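Local atomic coordinates of dehydroquinate synthase (Thermus thermophilus, PDB entry 1UJN), a protein that probably catalyses the conversion of 3-deoxy-D-arabino-heptulosonate 7-phosphate to 3-dehydroquinate and phosphate, using NAD+ and a cobalt or zinc ion, in chorismate biosynthesis. Residues Asp36-Gly41 and Leu159-Leu164; Glu40-Glu45 and Phe116-Leu121; Leu88-Val91 and Thr95-Asp98. All coordinates share one frame; numbering follows the deposited sequence.

Interaction 1 of 3, residues Asp36-Gly41 and Leu159-Leu164; sequences DRRVEG and LKTLPL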
ATOM      1  N   ASP A  36     -19.787   1.731 -10.211  1.00 22.71           N
ATOM      2  CA  ASP A  36     -20.722   0.650  -9.913  1.00 23.70           C
ATOM      3  C   ASP A  36     -21.746   0.728 -11.049  1.00 25.08           C
ATOM      4  O   ASP A  36     -22.334   1.780 -11.261  1.00 24.91           O
ATOM      5  CB  ASP A  36     -21.408   0.926  -8.569  1.00 25.14           C
ATOM      6  CG  ASP A  36     -22.435  -0.132  -8.198  1.00 27.70           C
ATOM      7  OD1 ASP A  36     -23.089  -0.686  -9.105  1.00 27.75           O
ATOM      8  OD2 ASP A  36     -22.600  -0.399  -6.988  1.00 29.01           O
ATOM      9  N   ARG A  37     -21.943  -0.364 -11.783  1.00 27.52           N
ATOM     10  CA  ARG A  37     -22.896  -0.378 -12.899  1.00 30.64           C
ATOM     11  C   ARG A  37     -24.241   0.234 -12.519  1.00 29.95           C
ATOM     12  O   ARG A  37     -24.929   0.804 -13.365  1.00 29.89           O
ATOM     13  CB  ARG A  37     -23.129  -1.810 -13.394  1.00 33.37           C
ATOM     14  CG  ARG A  37     -21.882  -2.534 -13.872  1.00 39.87           C
ATOM     15  CD  ARG A  37     -22.211  -3.980 -14.230  1.00 44.89           C
ATOM     16  NE  ARG A  37     -21.025  -4.770 -14.556  1.00 48.68           N
ATOM     17  CZ  ARG A  37     -20.240  -4.555 -15.607  1.00 49.76           C
ATOM     18  NH1 ARG A  37     -20.507  -3.566 -16.451  1.00 52.38           N
ATOM     19  NH2 ARG A  37     -19.185  -5.333 -15.816  1.00 52.71           N
ATOM     20  N   ARG A  38     -24.614   0.106 -11.249  1.00 30.75           N
ATOM     21  CA  ARG A  38     -25.879   0.644 -10.752  1.00 31.54           C
ATOM     22  C   ARG A  38     -26.049   2.141 -10.960  1.00 29.81           C
ATOM     23  O   ARG A  38     -27.173   2.629 -11.061  1.00 29.36           O
ATOM     24  CB  ARG A  38     -26.041   0.361  -9.258  1.00 35.74           C
ATOM     25  CG  ARG A  38     -26.684  -0.958  -8.918  1.00 39.78           C
ATOM     26  CD  ARG A  38     -27.173  -0.952  -7.472  1.00 42.24           C
ATOM     27  NE  ARG A  38     -28.140   0.119  -7.213  1.00 45.67           N
ATOM     28  CZ  ARG A  38     -27.828   1.362  -6.844  1.00 45.65           C
ATOM     29  NH1 ARG A  38     -26.562   1.719  -6.679  1.00 47.58           N
ATOM     30  NH2 ARG A  38     -28.789   2.253  -6.639  1.00 44.98           N
ATOM     31  N   VAL A  39     -24.944   2.877 -10.991  1.00 27.04           N
ATOM     32  CA  VAL A  39     -25.021   4.319 -11.175  1.00 25.56           C
ATOM     33  C   VAL A  39     -24.263   4.800 -12.404  1.00 24.61           C
ATOM     34  O   VAL A  39     -23.653   5.865 -12.383  1.00 22.38           O
ATOM     35  CB  VAL A  39     -24.500   5.078  -9.925  1.00 26.81           C
ATOM     36  CG1 VAL A  39     -25.465   4.878  -8.759  1.00 29.34           C
ATOM     37  CG2 VAL A  39     -23.104   4.585  -9.551  1.00 25.52           C
ATOM     38  N   GLU A  40     -24.324   4.026 -13.483  1.00 26.01           N
ATOM     39  CA  GLU A  40     -23.631   4.400 -14.705  1.00 27.35           C
ATOM     40  C   GLU A  40     -24.068   5.771 -15.212  1.00 27.09           C
ATOM     41  O   GLU A  40     -23.245   6.540 -15.709  1.00 25.45           O
ATOM     42  CB  GLU A  40     -23.853   3.361 -15.807  1.00 30.65           C
ATOM     43  CG  GLU A  40     -23.114   3.725 -17.096  1.00 34.62           C
ATOM     44  CD  GLU A  40     -23.093   2.610 -18.118  1.00 37.80           C
ATOM     45  OE1 GLU A  40     -22.411   2.780 -19.153  1.00 39.15           O
ATOM     46  OE2 GLU A  40     -23.749   1.570 -17.891  1.00 39.61           O
ATOM     47  N   GLY A  41     -25.361   6.070 -15.092  1.00 26.33           N
ATOM     48  CA  GLY A  41     -25.865   7.356 -15.545  1.00 25.40           C
ATOM     49  C   GLY A  41     -25.079   8.509 -14.948  1.00 24.99           C
ATOM     50  O   GLY A  41     -24.591   9.389 -15.660  1.00 24.48           O
ATOM     51  N   LEU A 159     -28.622   9.700  -4.609  1.00 34.14           N
ATOM     52  CA  LEU A 159     -29.236   8.873  -3.568  1.00 35.11           C
ATOM     53  C   LEU A 159     -30.702   8.527  -3.817  1.00 37.71           C
ATOM     54  O   LEU A 159     -31.263   7.656  -3.152  1.00 37.92           O
ATOM     55  CB  LEU A 159     -29.142   9.573  -2.212  1.00 33.67           C
ATOM     56  CG  LEU A 159     -27.763   9.862  -1.627  1.00 31.70           C
ATOM     57  CD1 LEU A 159     -27.919  10.664  -0.343  1.00 29.40           C
ATOM     58  CD2 LEU A 159     -27.038   8.557  -1.369  1.00 29.71           C
ATOM     59  N   LYS A 160     -31.323   9.209  -4.770  1.00 40.42           N
ATOM     60  CA  LYS A 160     -32.731   8.982  -5.061  1.00 42.34           C
ATOM     61  C   LYS A 160     -33.062   7.612  -5.651  1.00 42.55           C
ATOM     62  O   LYS A 160     -34.170   7.110  -5.475  1.00 43.73           O
ATOM     63  CB  LYS A 160     -33.237  10.108  -5.964  1.00 45.07           C
ATOM     64  CG  LYS A 160     -33.127  11.474  -5.286  1.00 47.74           C
ATOM     65  CD  LYS A 160     -33.595  12.619  -6.165  1.00 50.08           C
ATOM     66  CE  LYS A 160     -33.083  13.947  -5.622  1.00 51.79           C
ATOM     67  NZ  LYS A 160     -33.093  15.031  -6.647  1.00 54.18           N
ATOM     68  N   THR A 161     -32.104   6.996  -6.334  1.00 42.60           N
ATOM     69  CA  THR A 161     -32.336   5.679  -6.922  1.00 42.09           C
ATOM     70  C   THR A 161     -31.919   4.565  -5.967  1.00 40.38           C
ATOM     71  O   THR A 161     -32.031   3.381  -6.281  1.00 39.44           O
ATOM     72  CB  THR A 161     -31.546   5.508  -8.228  1.00 44.76           C
ATOM     73  OG1 THR A 161     -31.707   4.166  -8.705  1.00 47.01           O
ATOM     74  CG2 THR A 161     -30.065   5.792  -7.997  1.00 45.38           C
ATOM     75  N   LEU A 162     -31.447   4.960  -4.793  1.00 38.38           N
ATOM     76  CA  LEU A 162     -30.984   4.014  -3.788  1.00 35.82           C
ATOM     77  C   LEU A 162     -32.132   3.281  -3.094  1.00 36.00           C
ATOM     78  O   LEU A 162     -33.100   3.903  -2.664  1.00 36.24           O
ATOM     79  CB  LEU A 162     -30.146   4.770  -2.749  1.00 34.06           C
ATOM     80  CG  LEU A 162     -29.322   3.975  -1.736  1.00 33.14           C
ATOM     81  CD1 LEU A 162     -28.279   3.130  -2.467  1.00 33.08           C
ATOM     82  CD2 LEU A 162     -28.649   4.938  -0.771  1.00 30.08           C
ATOM     83  N   PRO A 163     -32.043   1.941  -2.992  1.00 35.23           N
ATOM     84  CA  PRO A 163     -33.101   1.172  -2.328  1.00 34.33           C
ATOM     85  C   PRO A 163     -33.281   1.734  -0.919  1.00 34.44           C
ATOM     86  O   PRO A 163     -32.301   2.057  -0.254  1.00 32.85           O
ATOM     87  CB  PRO A 163     -32.538  -0.243  -2.322  1.00 34.93           C
ATOM     88  CG  PRO A 163     -31.767  -0.284  -3.611  1.00 34.64           C
ATOM     89  CD  PRO A 163     -31.041   1.043  -3.592  1.00 34.92           C
ATOM     90  N   LEU A 164     -34.524   1.860  -0.466  1.00 33.68           N
ATOM     91  CA  LEU A 164     -34.778   2.416   0.857  1.00 32.22           C
ATOM     92  C   LEU A 164     -34.018   1.727   1.998  1.00 30.60           C
ATOM     93  O   LEU A 164     -33.467   2.400   2.872  1.00 28.34           O
ATOM     94  CB  LEU A 164     -36.281   2.408   1.155  1.00 34.98           C
ATOM     95  CG  LEU A 164     -36.724   3.051   2.471  1.00 35.78           C
ATOM     96  CD1 LEU A 164     -36.344   4.526   2.496  1.00 37.30           C
ATOM     97  CD2 LEU A 164     -38.232   2.886   2.622  1.00 37.57           C
TER
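At the C-terminal end of the parallel strands of the N-terminal, Rossmann-like part of dehydroquinate synthase, Arg38 reaches from the turn after strand 31-36 to Thr161, Leu162 and Pro163 in the loop before helix 164-181. A single atom does most of the touching. Arg38 NH2 stands 3.5 Å from Thr161 O, which lies at the edge of the guanidinium, close to its plane. The same nitrogen meets aliphatic groups obliquely, with Leu162 CA and Pro163 CD each 4.0 Å from Arg38 NH2. Thr161 lends its methyl, CG2 being 4.0 Å from Arg38 NH2. The arginine chain runs out nearly straight and then bends at chi3 (59°), which turns the guanidinium so that its NH2 end faces the loop. As Arg38 is exposed and also touches a crystal neighbour, lattice packing may help to set this pose. The root of the side chain is held more firmly: Asp36 OD1 accepts from Arg38 N at 2.7 Å in an Asx turn, the donor coming from the anti side and 33° out of the carboxylate plane. Asp36 O receives Val39 N in turn, so one aspartate receives two successive backbone amides just before helix 40-50. Leu162, which is buried, brings CD1 to 4.3 Å from Arg38 NH2 and also lies against Thr119, which is predicted to bind NAD+. Val39, at the N-cap position of helix 40-50, rests on Thr118, while Asp36 is hydrogen-bonded through its backbone to Val91 of strand 87-92. Pro163 takes the N-cap position of helix 164-181, and Leu159 packs on Leu199 and Leu203 of helix 199-216.

Interaction 2 of 3, residues Glu40-Glu45 and Phe116-Leu121; sequences EGFAQE and FPTTTL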
ATOM      1  N   GLU A  40     -24.324   4.026 -13.483  1.00 26.01           N
ATOM      2  CA  GLU A  40     -23.631   4.400 -14.705  1.00 27.35           C
ATOM      3  C   GLU A  40     -24.068   5.771 -15.212  1.00 27.09           C
ATOM      4  O   GLU A  40     -23.245   6.540 -15.709  1.00 25.45           O
ATOM      5  CB  GLU A  40     -23.853   3.361 -15.807  1.00 30.65           C
ATOM      6  CG  GLU A  40     -23.114   3.725 -17.096  1.00 34.62           C
ATOM      7  CD  GLU A  40     -23.093   2.610 -18.118  1.00 37.80           C
ATOM      8  OE1 GLU A  40     -22.411   2.780 -19.153  1.00 39.15           O
ATOM      9  OE2 GLU A  40     -23.749   1.570 -17.891  1.00 39.61           O
ATOM     10  N   GLY A  41     -25.361   6.070 -15.092  1.00 26.33           N
ATOM     11  CA  GLY A  41     -25.865   7.356 -15.545  1.00 25.40           C
ATOM     12  C   GLY A  41     -25.079   8.509 -14.948  1.00 24.99           C
ATOM     13  O   GLY A  41     -24.591   9.389 -15.660  1.00 24.48           O
ATOM     14  N   PHE A  42     -24.946   8.498 -13.625  1.00 23.84           N
ATOM     15  CA  PHE A  42     -24.215   9.543 -12.930  1.00 22.96           C
ATOM     16  C   PHE A  42     -22.729   9.447 -13.264  1.00 20.54           C
ATOM     17  O   PHE A  42     -22.048  10.462 -13.405  1.00 20.39           O
ATOM     18  CB  PHE A  42     -24.430   9.416 -11.413  1.00 24.87           C
ATOM     19  CG  PHE A  42     -23.675  10.433 -10.606  1.00 25.67           C
ATOM     20  CD1 PHE A  42     -23.797  11.790 -10.883  1.00 23.86           C
ATOM     21  CD2 PHE A  42     -22.842  10.033  -9.564  1.00 25.62           C
ATOM     22  CE1 PHE A  42     -23.098  12.740 -10.135  1.00 26.51           C
ATOM     23  CE2 PHE A  42     -22.141  10.974  -8.809  1.00 24.49           C
ATOM     24  CZ  PHE A  42     -22.267  12.330  -9.096  1.00 24.16           C
ATOM     25  N   ALA A  43     -22.234   8.220 -13.391  1.00 22.65           N
ATOM     26  CA  ALA A  43     -20.826   7.997 -13.712  1.00 22.46           C
ATOM     27  C   ALA A  43     -20.483   8.667 -15.040  1.00 25.33           C
ATOM     28  O   ALA A  43     -19.444   9.316 -15.170  1.00 25.83           O
ATOM     29  CB  ALA A  43     -20.536   6.506 -13.787  1.00 23.62           C
ATOM     30  N   GLN A  44     -21.365   8.518 -16.023  1.00 23.64           N
ATOM     31  CA  GLN A  44     -21.137   9.129 -17.326  1.00 24.53           C
ATOM     32  C   GLN A  44     -21.207  10.648 -17.219  1.00 24.60           C
ATOM     33  O   GLN A  44     -20.531  11.357 -17.955  1.00 26.91           O
ATOM     34  CB  GLN A  44     -22.168   8.627 -18.341  1.00 24.45           C
ATOM     35  CG  GLN A  44     -22.126   7.130 -18.583  1.00 28.14           C
ATOM     36  CD  GLN A  44     -20.905   6.670 -19.367  1.00 28.47           C
ATOM     37  OE1 GLN A  44     -20.139   7.493 -19.869  1.00 29.37           O
ATOM     38  NE2 GLN A  44     -20.711   5.356 -19.465  1.00 29.67           N
ATOM     39  N   GLU A  45     -22.029  11.153 -16.304  1.00 24.84           N
ATOM     40  CA  GLU A  45     -22.145  12.594 -16.122  1.00 24.38           C
ATOM     41  C   GLU A  45     -20.851  13.136 -15.510  1.00 22.95           C
ATOM     42  O   GLU A  45     -20.352  14.197 -15.907  1.00 22.58           O
ATOM     43  CB  GLU A  45     -23.331  12.928 -15.212  1.00 28.62           C
ATOM     44  CG  GLU A  45     -23.487  14.412 -14.963  1.00 31.96           C
ATOM     45  CD  GLU A  45     -24.671  14.745 -14.083  1.00 35.16           C
ATOM     46  OE1 GLU A  45     -24.843  15.938 -13.756  1.00 38.56           O
ATOM     47  OE2 GLU A  45     -25.427  13.823 -13.719  1.00 38.71           O
ATOM     48  N   PHE A 116     -16.699   9.668  -5.289  1.00 17.12           N
ATOM     49  CA  PHE A 116     -18.043  10.186  -5.545  1.00 17.59           C
ATOM     50  C   PHE A 116     -18.990   9.145  -4.960  1.00 17.39           C
ATOM     51  O   PHE A 116     -19.520   8.290  -5.676  1.00 16.33           O
ATOM     52  CB  PHE A 116     -18.283  10.344  -7.042  1.00 17.69           C
ATOM     53  CG  PHE A 116     -17.389  11.359  -7.686  1.00 18.23           C
ATOM     54  CD1 PHE A 116     -16.100  11.019  -8.080  1.00 17.74           C
ATOM     55  CD2 PHE A 116     -17.823  12.668  -7.871  1.00 20.38           C
ATOM     56  CE1 PHE A 116     -15.252  11.974  -8.654  1.00 17.09           C
ATOM     57  CE2 PHE A 116     -16.982  13.627  -8.442  1.00 19.87           C
ATOM     58  CZ  PHE A 116     -15.697  13.277  -8.833  1.00 19.66           C
ATOM     59  N   PRO A 117     -19.197   9.192  -3.638  1.00 18.85           N
ATOM     60  CA  PRO A 117     -20.079   8.234  -2.968  1.00 19.48           C
ATOM     61  C   PRO A 117     -21.525   8.323  -3.442  1.00 18.89           C
ATOM     62  O   PRO A 117     -22.054   9.410  -3.666  1.00 20.70           O
ATOM     63  CB  PRO A 117     -19.899   8.577  -1.486  1.00 18.81           C
ATOM     64  CG  PRO A 117     -19.624  10.049  -1.516  1.00 18.49           C
ATOM     65  CD  PRO A 117     -18.682  10.198  -2.690  1.00 18.57           C
ATOM     66  N   THR A 118     -22.151   7.166  -3.617  1.00 20.06           N
ATOM     67  CA  THR A 118     -23.533   7.121  -4.080  1.00 19.92           C
ATOM     68  C   THR A 118     -24.468   6.376  -3.124  1.00 20.14           C
ATOM     69  O   THR A 118     -25.571   5.979  -3.504  1.00 23.84           O
ATOM     70  CB  THR A 118     -23.619   6.480  -5.482  1.00 19.88           C
ATOM     71  OG1 THR A 118     -23.037   5.176  -5.449  1.00 20.00           O
ATOM     72  CG2 THR A 118     -22.872   7.340  -6.500  1.00 21.25           C
ATOM     73  N   THR A 119     -24.024   6.181  -1.889  1.00 19.24           N
ATOM     74  CA  THR A 119     -24.850   5.525  -0.876  1.00 18.65           C
ATOM     75  C   THR A 119     -24.683   6.339   0.406  1.00 19.63           C
ATOM     76  O   THR A 119     -23.701   7.067   0.554  1.00 17.33           O
ATOM     77  CB  THR A 119     -24.405   4.068  -0.579  1.00 20.91           C
ATOM     78  OG1 THR A 119     -23.127   4.076   0.074  1.00 20.47           O
ATOM     79  CG2 THR A 119     -24.324   3.250  -1.868  1.00 20.34           C
ATOM     80  N   THR A 120     -25.632   6.231   1.331  1.00 18.98           N
ATOM     81  CA  THR A 120     -25.510   6.989   2.572  1.00 18.73           C
ATOM     82  C   THR A 120     -24.360   6.449   3.416  1.00 19.44           C
ATOM     83  O   THR A 120     -23.622   7.211   4.042  1.00 19.99           O
ATOM     84  CB  THR A 120     -26.815   6.938   3.393  1.00 18.99           C
ATOM     85  OG1 THR A 120     -27.314   5.596   3.427  1.00 19.79           O
ATOM     86  CG2 THR A 120     -27.862   7.853   2.766  1.00 18.72           C
ATOM     87  N   LEU A 121     -24.198   5.134   3.427  1.00 19.80           N
ATOM     88  CA  LEU A 121     -23.121   4.530   4.201  1.00 24.13           C
ATOM     89  C   LEU A 121     -21.767   5.025   3.701  1.00 24.38           C
ATOM     90  O   LEU A 121     -20.865   5.285   4.495  1.00 23.61           O
ATOM     91  CB  LEU A 121     -23.191   2.997   4.105  1.00 29.02           C
ATOM     92  CG  LEU A 121     -22.133   2.196   4.879  1.00 31.59           C
ATOM     93  CD1 LEU A 121     -22.165   2.576   6.354  1.00 33.76           C
ATOM     94  CD2 LEU A 121     -22.401   0.703   4.707  1.00 34.01           C
TER
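Phe116, near the end of strand 112-117, meets Phe42 of helix 40-50 through its CB, which lies 4.3 Å from Phe42 CE2; its own ring continues past this point onto Leu89 and Val91. Phe42 has CG anti to the backbone N (chi1 178°), which carries its ring off the helix and over the end of the strand. Pro117, next along, points its side chain away from the helix. Thr118, in the loop just past the strand, makes the second contact with the helix: its CG2 is 4.1 Å from Phe42 CD2, approaching the ring obliquely. Here the chain leaves the Rossmann-like sheet, and the Thr118-Thr119 pair that follows the strand is predicted to bind NAD+, so Phe42 packs against the methyl of a residue predicted to bind NAD+. With chi1 at 57°, Thr118 OG1 sits between the backbone N and the carbonyl carbon, leaving the methyl branch to meet the phenylalanine. Thr119 then takes the N-cap position of helix 120-126, its OG1 accepting from Ala122 N. Thr120, in the first turn, ties this helix to helix 164-181 by a hydrogen bond between its OG1 and Phe167 O.

Interaction 3 of 3, residues Leu88-Val91 and Thr95-Asp98; sequences LLVV and TLTD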
ATOM      1  N   LEU A  88      -7.582   8.618 -10.366  1.00 16.91           N
ATOM      2  CA  LEU A  88      -8.627   7.608 -10.507  1.00 17.14           C
ATOM      3  C   LEU A  88      -9.892   8.150  -9.853  1.00 17.38           C
ATOM      4  O   LEU A  88      -9.873   8.513  -8.679  1.00 17.94           O
ATOM      5  CB  LEU A  88      -8.224   6.308  -9.798  1.00 17.13           C
ATOM      6  CG  LEU A  88      -9.249   5.166  -9.867  1.00 16.66           C
ATOM      7  CD1 LEU A  88      -9.378   4.685 -11.312  1.00 19.91           C
ATOM      8  CD2 LEU A  88      -8.811   4.015  -8.982  1.00 20.32           C
ATOM      9  N   LEU A  89     -10.979   8.227 -10.613  1.00 18.19           N
ATOM     10  CA  LEU A  89     -12.244   8.704 -10.067  1.00 16.72           C
ATOM     11  C   LEU A  89     -13.070   7.467  -9.729  1.00 16.13           C
ATOM     12  O   LEU A  89     -13.154   6.528 -10.523  1.00 16.58           O
ATOM     13  CB  LEU A  89     -12.979   9.590 -11.085  1.00 16.91           C
ATOM     14  CG  LEU A  89     -12.347  10.963 -11.347  1.00 19.87           C
ATOM     15  CD1 LEU A  89     -11.071  10.821 -12.167  1.00 21.18           C
ATOM     16  CD2 LEU A  89     -13.352  11.834 -12.097  1.00 22.49           C
ATOM     17  N   VAL A  90     -13.662   7.448  -8.540  1.00 16.32           N
ATOM     18  CA  VAL A  90     -14.437   6.286  -8.129  1.00 18.27           C
ATOM     19  C   VAL A  90     -15.865   6.666  -7.788  1.00 18.48           C
ATOM     20  O   VAL A  90     -16.112   7.442  -6.857  1.00 18.42           O
ATOM     21  CB  VAL A  90     -13.776   5.586  -6.917  1.00 20.05           C
ATOM     22  CG1 VAL A  90     -14.459   4.259  -6.649  1.00 21.84           C
ATOM     23  CG2 VAL A  90     -12.285   5.369  -7.192  1.00 23.15           C
ATOM     24  N   VAL A  91     -16.805   6.104  -8.540  1.00 17.46           N
ATOM     25  CA  VAL A  91     -18.219   6.408  -8.361  1.00 17.06           C
ATOM     26  C   VAL A  91     -18.989   5.162  -7.934  1.00 17.19           C
ATOM     27  O   VAL A  91     -19.115   4.207  -8.701  1.00 16.77           O
ATOM     28  CB  VAL A  91     -18.824   6.949  -9.675  1.00 19.09           C
ATOM     29  CG1 VAL A  91     -20.257   7.426  -9.436  1.00 20.86           C
ATOM     30  CG2 VAL A  91     -17.950   8.084 -10.230  1.00 18.42           C
ATOM     31  N   THR A  95     -18.160  -0.494  -1.250  1.00 21.05           N
ATOM     32  CA  THR A  95     -17.351  -1.537  -1.859  1.00 21.73           C
ATOM     33  C   THR A  95     -16.508  -0.985  -3.005  1.00 20.65           C
ATOM     34  O   THR A  95     -15.375  -1.415  -3.209  1.00 21.08           O
ATOM     35  CB  THR A  95     -18.230  -2.698  -2.378  1.00 21.30           C
ATOM     36  OG1 THR A  95     -19.181  -2.200  -3.328  1.00 24.22           O
ATOM     37  CG2 THR A  95     -18.972  -3.349  -1.220  1.00 25.80           C
ATOM     38  N   LEU A  96     -17.063  -0.034  -3.751  1.00 21.40           N
ATOM     39  CA  LEU A  96     -16.344   0.558  -4.872  1.00 21.57           C
ATOM     40  C   LEU A  96     -15.211   1.447  -4.395  1.00 21.69           C
ATOM     41  O   LEU A  96     -14.135   1.437  -4.984  1.00 22.28           O
ATOM     42  CB  LEU A  96     -17.286   1.371  -5.765  1.00 22.85           C
ATOM     43  CG  LEU A  96     -17.665   0.755  -7.119  1.00 26.31           C
ATOM     44  CD1 LEU A  96     -16.419   0.629  -7.987  1.00 25.42           C
ATOM     45  CD2 LEU A  96     -18.322  -0.609  -6.919  1.00 25.30           C
ATOM     46  N   THR A  97     -15.442   2.220  -3.339  1.00 21.72           N
ATOM     47  CA  THR A  97     -14.379   3.080  -2.848  1.00 24.42           C
ATOM     48  C   THR A  97     -13.318   2.235  -2.157  1.00 23.06           C
ATOM     49  O   THR A  97     -12.137   2.569  -2.198  1.00 23.12           O
ATOM     50  CB  THR A  97     -14.907   4.184  -1.898  1.00 26.47           C
ATOM     51  OG1 THR A  97     -15.815   3.622  -0.951  1.00 28.39           O
ATOM     52  CG2 THR A  97     -15.616   5.265  -2.697  1.00 30.07           C
ATOM     53  N   ASP A  98     -13.737   1.132  -1.538  1.00 19.38           N
ATOM     54  CA  ASP A  98     -12.792   0.228  -0.876  1.00 20.65           C
ATOM     55  C   ASP A  98     -11.845  -0.345  -1.935  1.00 19.59           C
ATOM     56  O   ASP A  98     -10.619  -0.274  -1.801  1.00 18.32           O
ATOM     57  CB  ASP A  98     -13.540  -0.922  -0.178  1.00 19.90           C
ATOM     58  CG  ASP A  98     -14.062  -0.538   1.200  1.00 26.42           C
ATOM     59  OD1 ASP A  98     -14.788  -1.352   1.812  1.00 29.11           O
ATOM     60  OD2 ASP A  98     -13.744   0.569   1.682  1.00 27.00           O
TER
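Val90 of strand 87-92 packs against Leu96 and Thr97 of helix 94-106, the first two elements of a beta-alpha-beta unit completed by strand 112-117. Its CB is directed at the helix and stands 4.6 Å from Leu96 O. From there CG1, placed anti to the backbone N (chi1 -171°), projects onto the helix backbone. It comes within 3.3 Å of Leu96 O, a close methyl-to-carbonyl approach. The same methyl lies 4.0 Å from Thr97 CA and 4.1 Å from Leu96 CB, and Thr97 CG2 is 4.2 Å from Val90 CG1, so this one branch touches both main chain and side chain of two consecutive helix residues. CG2, beside the valine's own backbone N, makes no contact with the helix segment. One residue along, Val91 contributes its carbonyl, with Val91 O 4.1 Å from Leu96 CG. Thr97 OG1 is hydrogen-bonded to Gly94 O, in the first turn of the same helix. Leu96 extends the packing to Leu34 and Asp36 of strand 31-36, while on the other face of the sheet Val91 lies against Phe42 of helix 40-50, Phe116 of strand 112-117 and Thr118.

In the fold
Interactions 2 and 3 are buried and free of hydrogen bonds across their segments; interaction 2 is purely apolar, whereas interaction 3 sets a valine methyl against helix backbone. They lie on the two faces of the same sheet, Val90 serving helix 94-106 and the neighbouring Val91 the side of helix 40-50. Interaction 1 is the more exposed, resting on an arginine tip and loop backbone, although Leu162, one of its touching residues, is buried. Interactions 1 and 2 share Glu40 and Gly41 at the start of helix 40-50, and Leu159 CD2 packs 3.7 Å from Thr118 O. Backbone pairing between neighbouring strands ties interactions 2 and 3, where a probable hydrogen bond joins Phe116 N to Val90 O.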